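Local coordinates for protein probable eukaryotic D-amino acid tRNA deacylase, LMAJ005534AAA (Leishmania major, PDB 1TC5) that probably hydrolyses the ester bond of D-tyrosyl-tRNA(Tyr), releasing D-tyrosine and free tRNA, and works as a homodimer, at residues A[9-22]-A[180-194]. Residues are numbered along the deposited sequence; the frame is centred on the assembly and turned at random. Where two conformers were deposited one is given.
Sequences MTIRVMLQAMDQGH and LRFESEGPFTHMFDI
Arg-12 and Asp-193 face each other where strand 190-193 runs antiparallel to strand 10-18, as the outermost strand, within this chain, of the mixed sheet of this DTD-family fold. With CG anti to the backbone N (chi1 174°), the Arg-12 chain runs beside the carboxylate: CB lies 3.5 Å from Asp-193 OD1, CG and CD run alongside that oxygen, with Met-191 SD at 4.1 Å from each, and the bend at chi3 turns the guanidinium side-on. NE then meets the syn lone pair of Asp-193 OD1 at 2.8 Å and NH2 reaches OD2, a side-on salt bridge with guanidinium and carboxylate planes 20° apart; NH1 hydrogen-bonds to Leu-102 O. Val-13 and Phe-192 form a hydrogen-bonded pair; on the same face Leu-15 CD1 packs 3.6 Å from Phe-192 CE2, and Leu-15 also touches helix 55-67. Beyond Ala-17, whose N hydrogen-bonds to Pro-187 O, the chain enters a second sheet. Here Asp-19 and Gln-20 form a classic beta bulge opposite Glu-183, whose O accepts from both backbone nitrogens. The Phe-182 ring lies against the junction, Met-18 CB at its edge, 3.8 Å from CE1, and its CE2 near Gln-16 OE1, which is hydrogen-bonded to Tyr-41 OH of the second subunit. Strand 180-184 also pairs with a strand of that subunit, carrying the sheet across the dimer. One water links Asp-19 OD2 to Glu-183 OE1. At the turn, Ser-184 OG takes the Gly-186 N-H in an ST turn and donates to Ala-17 O at 2.7 Å.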
loop_
_atom_site.group_PDB
_atom_site.type_symbol
_atom_site.label_atom_id
_atom_site.label_comp_id
_atom_site.label_asym_id
_atom_site.label_seq_id
_atom_site.Cartn_x
_atom_site.Cartn_y
_atom_site.Cartn_z
ATOM N N MET A 9 6.594 21.441 -6.206
ATOM C CA MET A 9 6.914 20.065 -5.822
ATOM C C MET A 9 5.807 19.384 -4.981
ATOM O O MET A 9 5.274 19.978 -4.029
ATOM C CB MET A 9 8.228 20.043 -5.037
ATOM C CG MET A 9 9.488 20.159 -5.911
ATOM S SD MET A 9 10.984 19.494 -5.084
ATOM C CE MET A 9 12.315 19.956 -6.303
ATOM N N THR A 10 5.502 18.127 -5.325
ATOM C CA THR A 10 4.483 17.338 -4.647
ATOM C C THR A 10 5.100 16.305 -3.679
ATOM O O THR A 10 6.038 15.602 -4.011
ATOM C CB THR A 10 3.585 16.636 -5.705
ATOM O OG1 THR A 10 2.952 17.621 -6.542
ATOM C CG2 THR A 10 2.423 15.904 -5.063
ATOM N N ILE A 11 4.575 16.248 -2.470
ATOM C CA ILE A 11 4.843 15.147 -1.550
ATOM C C ILE A 11 3.662 14.198 -1.694
ATOM O O ILE A 11 2.542 14.566 -1.335
ATOM C CB ILE A 11 4.948 15.659 -0.088
ATOM C CG1 ILE A 11 6.151 16.593 0.081
ATOM C CG2 ILE A 11 5.050 14.491 0.894
ATOM C CD1 ILE A 11 5.973 17.593 1.193
ATOM N N ARG A 12 3.901 13.005 -2.242
ATOM C CA ARG A 12 2.872 11.969 -2.375
ATOM C C ARG A 12 2.993 10.982 -1.238
ATOM O O ARG A 12 4.068 10.435 -1.006
ATOM C CB ARG A 12 3.056 11.214 -3.694
ATOM C CG ARG A 12 2.114 10.011 -3.879
ATOM C CD ARG A 12 1.948 9.607 -5.318
ATOM N NE ARG A 12 1.300 10.686 -6.062
ATOM C CZ ARG A 12 1.328 10.818 -7.386
ATOM N NH1 ARG A 12 1.927 9.933 -8.147
ATOM N NH2 ARG A 12 0.730 11.842 -7.950
ATOM N N VAL A 13 1.900 10.763 -0.516
ATOM C CA VAL A 13 1.891 9.705 0.497
ATOM C C VAL A 13 0.747 8.712 0.309
ATOM O O VAL A 13 -0.354 9.089 -0.024
ATOM C CB VAL A 13 1.858 10.256 1.962
ATOM C CG1 VAL A 13 3.145 10.997 2.289
ATOM C CG2 VAL A 13 0.648 11.123 2.219
ATOM N N MET A 14 1.038 7.442 0.557
ATOM C CA MET A 14 0.024 6.408 0.682
ATOM C C MET A 14 -0.013 5.999 2.163
ATOM O O MET A 14 1.017 5.656 2.740
ATOM C CB MET A 14 0.350 5.202 -0.215
ATOM C CG MET A 14 -0.678 4.078 -0.159
ATOM S SD MET A 14 -0.317 2.633 -1.216
ATOM C CE MET A 14 -0.056 1.370 0.020
ATOM N N LEU A 15 -1.202 6.042 2.757
ATOM C CA LEU A 15 -1.382 5.861 4.193
ATOM C C LEU A 15 -2.291 4.686 4.415
ATOM O O LEU A 15 -3.386 4.646 3.848
ATOM C CB LEU A 15 -2.020 7.108 4.826
ATOM C CG LEU A 15 -1.439 8.467 4.430
ATOM C CD1 LEU A 15 -2.371 9.615 4.890
ATOM C CD2 LEU A 15 -0.044 8.643 4.980
ATOM N N GLN A 16 -1.843 3.738 5.245
ATOM C CA GLN A 16 -2.605 2.521 5.553
ATOM C C GLN A 16 -2.729 2.345 7.062
ATOM O O GLN A 16 -1.790 2.668 7.823
ATOM C CB GLN A 16 -1.912 1.265 5.007
ATOM C CG GLN A 16 -1.781 1.163 3.506
ATOM C CD GLN A 16 -1.096 -0.122 3.059
ATOM O OE1 GLN A 16 -1.712 -1.191 3.084
ATOM N NE2 GLN A 16 0.163 -0.017 2.620
ATOM N N ALA A 17 -3.908 1.882 7.478
ATOM C CA ALA A 17 -4.174 1.494 8.873
ATOM C C ALA A 17 -3.332 0.270 9.230
ATOM O O ALA A 17 -3.529 -0.817 8.664
ATOM C CB ALA A 17 -5.645 1.176 9.075
ATOM N N MET A 18 -2.390 0.483 10.140
ATOM C CA MET A 18 -1.466 -0.546 10.607
ATOM C C MET A 18 -1.935 -1.126 11.937
ATOM O O MET A 18 -2.332 -0.379 12.842
ATOM C CB MET A 18 -0.069 0.069 10.804
ATOM C CG MET A 18 1.015 -0.924 11.281
ATOM S SD MET A 18 2.666 -0.260 11.020
ATOM C CE MET A 18 2.615 1.216 12.101
ATOM N N ASP A 19 -1.876 -2.452 12.058
ATOM C CA ASP A 19 -1.966 -3.107 13.361
ATOM C C ASP A 19 -0.577 -3.500 13.867
ATOM O O ASP A 19 -0.219 -3.195 15.010
ATOM C CB ASP A 19 -2.827 -4.367 13.305
ATOM C CG ASP A 19 -3.131 -4.905 14.673
ATOM O OD1 ASP A 19 -3.816 -4.175 15.401
ATOM O OD2 ASP A 19 -2.709 -5.998 15.129
ATOM N N GLN A 20 0.185 -4.179 13.003
ATOM C CA GLN A 20 1.582 -4.531 13.262
ATOM C C GLN A 20 2.426 -4.323 11.991
ATOM O O GLN A 20 1.975 -4.575 10.887
ATOM C CB GLN A 20 1.736 -6.010 13.668
ATOM C CG GLN A 20 0.989 -6.472 14.917
ATOM C CD GLN A 20 1.642 -6.032 16.209
ATOM O OE1 GLN A 20 2.527 -6.722 16.751
ATOM N NE2 GLN A 20 1.207 -4.885 16.717
ATOM N N GLY A 21 3.668 -3.893 12.168
ATOM C CA GLY A 21 4.632 -3.869 11.080
ATOM C C GLY A 21 6.037 -4.286 11.473
ATOM O O GLY A 21 6.474 -4.071 12.603
ATOM N N HIS A 22 6.720 -4.907 10.515
ATOM C CA HIS A 22 8.147 -5.236 10.561
ATOM C C HIS A 22 8.815 -4.706 9.287
ATOM O O HIS A 22 8.414 -5.058 8.176
ATOM C CB HIS A 22 8.400 -6.757 10.649
ATOM C CG HIS A 22 7.516 -7.455 11.619
ATOM N ND1 HIS A 22 7.763 -7.468 12.975
ATOM C CD2 HIS A 22 6.368 -8.155 11.437
ATOM C CE1 HIS A 22 6.800 -8.140 13.585
ATOM N NE2 HIS A 22 5.945 -8.570 12.677
ATOM N N LEU A 180 9.322 -6.053 4.082
ATOM C CA LEU A 180 8.155 -5.677 4.869
ATOM C C LEU A 180 7.306 -6.879 5.278
ATOM O O LEU A 180 7.041 -7.772 4.469
ATOM C CB LEU A 180 7.278 -4.708 4.054
ATOM C CG LEU A 180 6.000 -4.203 4.739
ATOM C CD1 LEU A 180 6.316 -3.331 5.957
ATOM C CD2 LEU A 180 5.132 -3.442 3.746
ATOM N N ARG A 181 6.873 -6.881 6.538
ATOM C CA ARG A 181 5.735 -7.682 6.964
ATOM C C ARG A 181 4.717 -6.731 7.590
ATOM O O ARG A 181 5.048 -5.945 8.478
ATOM C CB ARG A 181 6.167 -8.773 7.957
ATOM C CG ARG A 181 7.337 -9.651 7.472
ATOM C CD ARG A 181 7.632 -10.873 8.360
ATOM N NE ARG A 181 9.072 -11.075 8.587
ATOM C CZ ARG A 181 9.666 -11.172 9.784
ATOM N NH1 ARG A 181 8.974 -11.095 10.920
ATOM N NH2 ARG A 181 10.977 -11.361 9.846
ATOM N N PHE A 182 3.478 -6.807 7.116
ATOM C CA PHE A 182 2.448 -5.828 7.464
ATOM C C PHE A 182 1.146 -6.563 7.803
ATOM O O PHE A 182 0.726 -7.435 7.053
ATOM C CB PHE A 182 2.237 -4.902 6.290
ATOM C CG PHE A 182 1.190 -3.876 6.513
ATOM C CD1 PHE A 182 1.393 -2.852 7.435
ATOM C CD2 PHE A 182 -0.007 -3.914 5.783
ATOM C CE1 PHE A 182 0.418 -1.874 7.628
ATOM C CE2 PHE A 182 -0.981 -2.933 5.972
ATOM C CZ PHE A 182 -0.761 -1.912 6.899
ATOM N N GLU A 183 0.547 -6.225 8.951
ATOM C CA GLU A 183 -0.758 -6.768 9.360
ATOM C C GLU A 183 -1.711 -5.605 9.598
ATOM O O GLU A 183 -1.358 -4.615 10.250
ATOM C CB GLU A 183 -0.662 -7.600 10.674
ATOM C CG GLU A 183 0.208 -8.850 10.593
ATOM C CD GLU A 183 0.641 -9.397 11.964
ATOM O OE1 GLU A 183 -0.107 -9.266 12.978
ATOM O OE2 GLU A 183 1.739 -9.971 12.027
ATOM N N SER A 184 -2.940 -5.768 9.120
ATOM C CA SER A 184 -3.945 -4.742 9.210
ATOM C C SER A 184 -5.301 -5.382 9.388
ATOM O O SER A 184 -5.587 -6.407 8.790
ATOM C CB SER A 184 -3.887 -3.886 7.947
ATOM O OG SER A 184 -4.961 -2.987 7.855
ATOM N N GLU A 185 -6.149 -4.736 10.192
ATOM C CA GLU A 185 -7.562 -5.103 10.284
ATOM C C GLU A 185 -8.381 -4.498 9.119
ATOM O O GLU A 185 -9.586 -4.678 9.051
ATOM C CB GLU A 185 -8.136 -4.616 11.626
ATOM C CG GLU A 185 -7.443 -5.177 12.863
ATOM C CD GLU A 185 -7.707 -6.666 13.036
ATOM O OE1 GLU A 185 -8.879 -7.033 13.243
ATOM O OE2 GLU A 185 -6.753 -7.473 12.938
ATOM N N GLY A 186 -7.734 -3.782 8.198
ATOM C CA GLY A 186 -8.439 -3.154 7.071
ATOM C C GLY A 186 -7.631 -1.913 6.745
ATOM O O GLY A 186 -7.688 -0.960 7.511
ATOM N N PRO A 187 -6.782 -1.960 5.709
ATOM C CA PRO A 187 -5.867 -0.852 5.429
ATOM C C PRO A 187 -6.532 0.502 5.202
ATOM O O PRO A 187 -5.891 1.490 5.546
ATOM C CB PRO A 187 -5.093 -1.316 4.170
ATOM C CG PRO A 187 -5.225 -2.815 4.164
ATOM C CD PRO A 187 -6.567 -3.097 4.792
ATOM N N PHE A 188 -7.753 0.561 4.673
ATOM C CA PHE A 188 -8.452 1.844 4.462
ATOM C C PHE A 188 -7.513 2.864 3.813
ATOM O O PHE A 188 -7.341 4.002 4.267
ATOM C CB PHE A 188 -8.972 2.334 5.806
ATOM C CG PHE A 188 -10.020 3.403 5.746
ATOM C CD1 PHE A 188 -10.887 3.547 4.669
ATOM C CD2 PHE A 188 -10.177 4.253 6.853
ATOM C CE1 PHE A 188 -11.859 4.522 4.683
ATOM C CE2 PHE A 188 -11.140 5.211 6.873
ATOM C CZ PHE A 188 -11.990 5.351 5.780
ATOM N N THR A 189 -6.900 2.422 2.725
ATOM C CA THR A 189 -5.772 3.115 2.155
ATOM C C THR A 189 -6.172 4.484 1.626
ATOM O O THR A 189 -7.143 4.603 0.923
ATOM C CB THR A 189 -5.135 2.228 1.029
ATOM O OG1 THR A 189 -4.809 0.939 1.586
ATOM C CG2 THR A 189 -3.809 2.814 0.564
ATOM N N HIS A 190 -5.422 5.508 2.024
ATOM C CA HIS A 190 -5.571 6.829 1.442
ATOM C C HIS A 190 -4.317 7.172 0.630
ATOM O O HIS A 190 -3.217 6.650 0.886
ATOM C CB HIS A 190 -5.840 7.862 2.524
ATOM C CG HIS A 190 -7.197 7.743 3.171
ATOM N ND1 HIS A 190 -7.511 6.748 4.082
ATOM C CD2 HIS A 190 -8.313 8.499 3.043
ATOM C CE1 HIS A 190 -8.756 6.912 4.495
ATOM N NE2 HIS A 190 -9.265 7.967 3.878
ATOM N N MET A 191 -4.521 8.027 -0.362
ATOM C CA MET A 191 -3.481 8.558 -1.225
ATOM C C MET A 191 -3.651 10.066 -1.296
ATOM O O MET A 191 -4.651 10.542 -1.833
ATOM C CB MET A 191 -3.616 7.947 -2.615
ATOM C CG MET A 191 -2.359 8.078 -3.513
ATOM S SD MET A 191 -1.938 9.741 -4.080
ATOM C CE MET A 191 -3.135 9.966 -5.428
ATOM N N PHE A 192 -2.708 10.820 -0.709
ATOM C CA PHE A 192 -2.738 12.279 -0.766
ATOM C C PHE A 192 -1.549 12.832 -1.506
ATOM O O PHE A 192 -0.409 12.432 -1.241
ATOM C CB PHE A 192 -2.705 12.879 0.628
ATOM C CG PHE A 192 -3.856 12.486 1.508
ATOM C CD1 PHE A 192 -5.124 12.207 0.992
ATOM C CD2 PHE A 192 -3.676 12.432 2.884
ATOM C CE1 PHE A 192 -6.184 11.860 1.852
ATOM C CE2 PHE A 192 -4.738 12.107 3.734
ATOM C CZ PHE A 192 -5.982 11.810 3.213
ATOM N N ASP A 193 -1.809 13.755 -2.425
ATOM C CA ASP A 193 -0.781 14.656 -2.931
ATOM C C ASP A 193 -0.829 15.955 -2.167
ATOM O O ASP A 193 -1.866 16.621 -2.098
ATOM C CB ASP A 193 -0.951 14.915 -4.429
ATOM C CG ASP A 193 -0.568 13.728 -5.241
ATOM O OD1 ASP A 193 0.099 12.837 -4.697
ATOM O OD2 ASP A 193 -0.883 13.578 -6.410
ATOM N N ILE A 194 0.302 16.312 -1.590
ATOM C CA ILE A 194 0.394 17.489 -0.736
ATOM C C ILE A 194 1.324 18.525 -1.371
ATOM O O ILE A 194 2.455 18.211 -1.804
ATOM C CB ILE A 194 0.907 17.097 0.653
ATOM C CG1 ILE A 194 -0.027 16.079 1.310
ATOM C CG2 ILE A 194 1.037 18.344 1.535
ATOM C CD1 ILE A 194 0.636 15.252 2.425
ATOM O OXT ILE A 194 0.968 19.708 -1.442
HETATM O O HOH W 1 -2.487 -8.086 13.667
HETATM O O HOH W 2 3.649 -9.665 13.450
#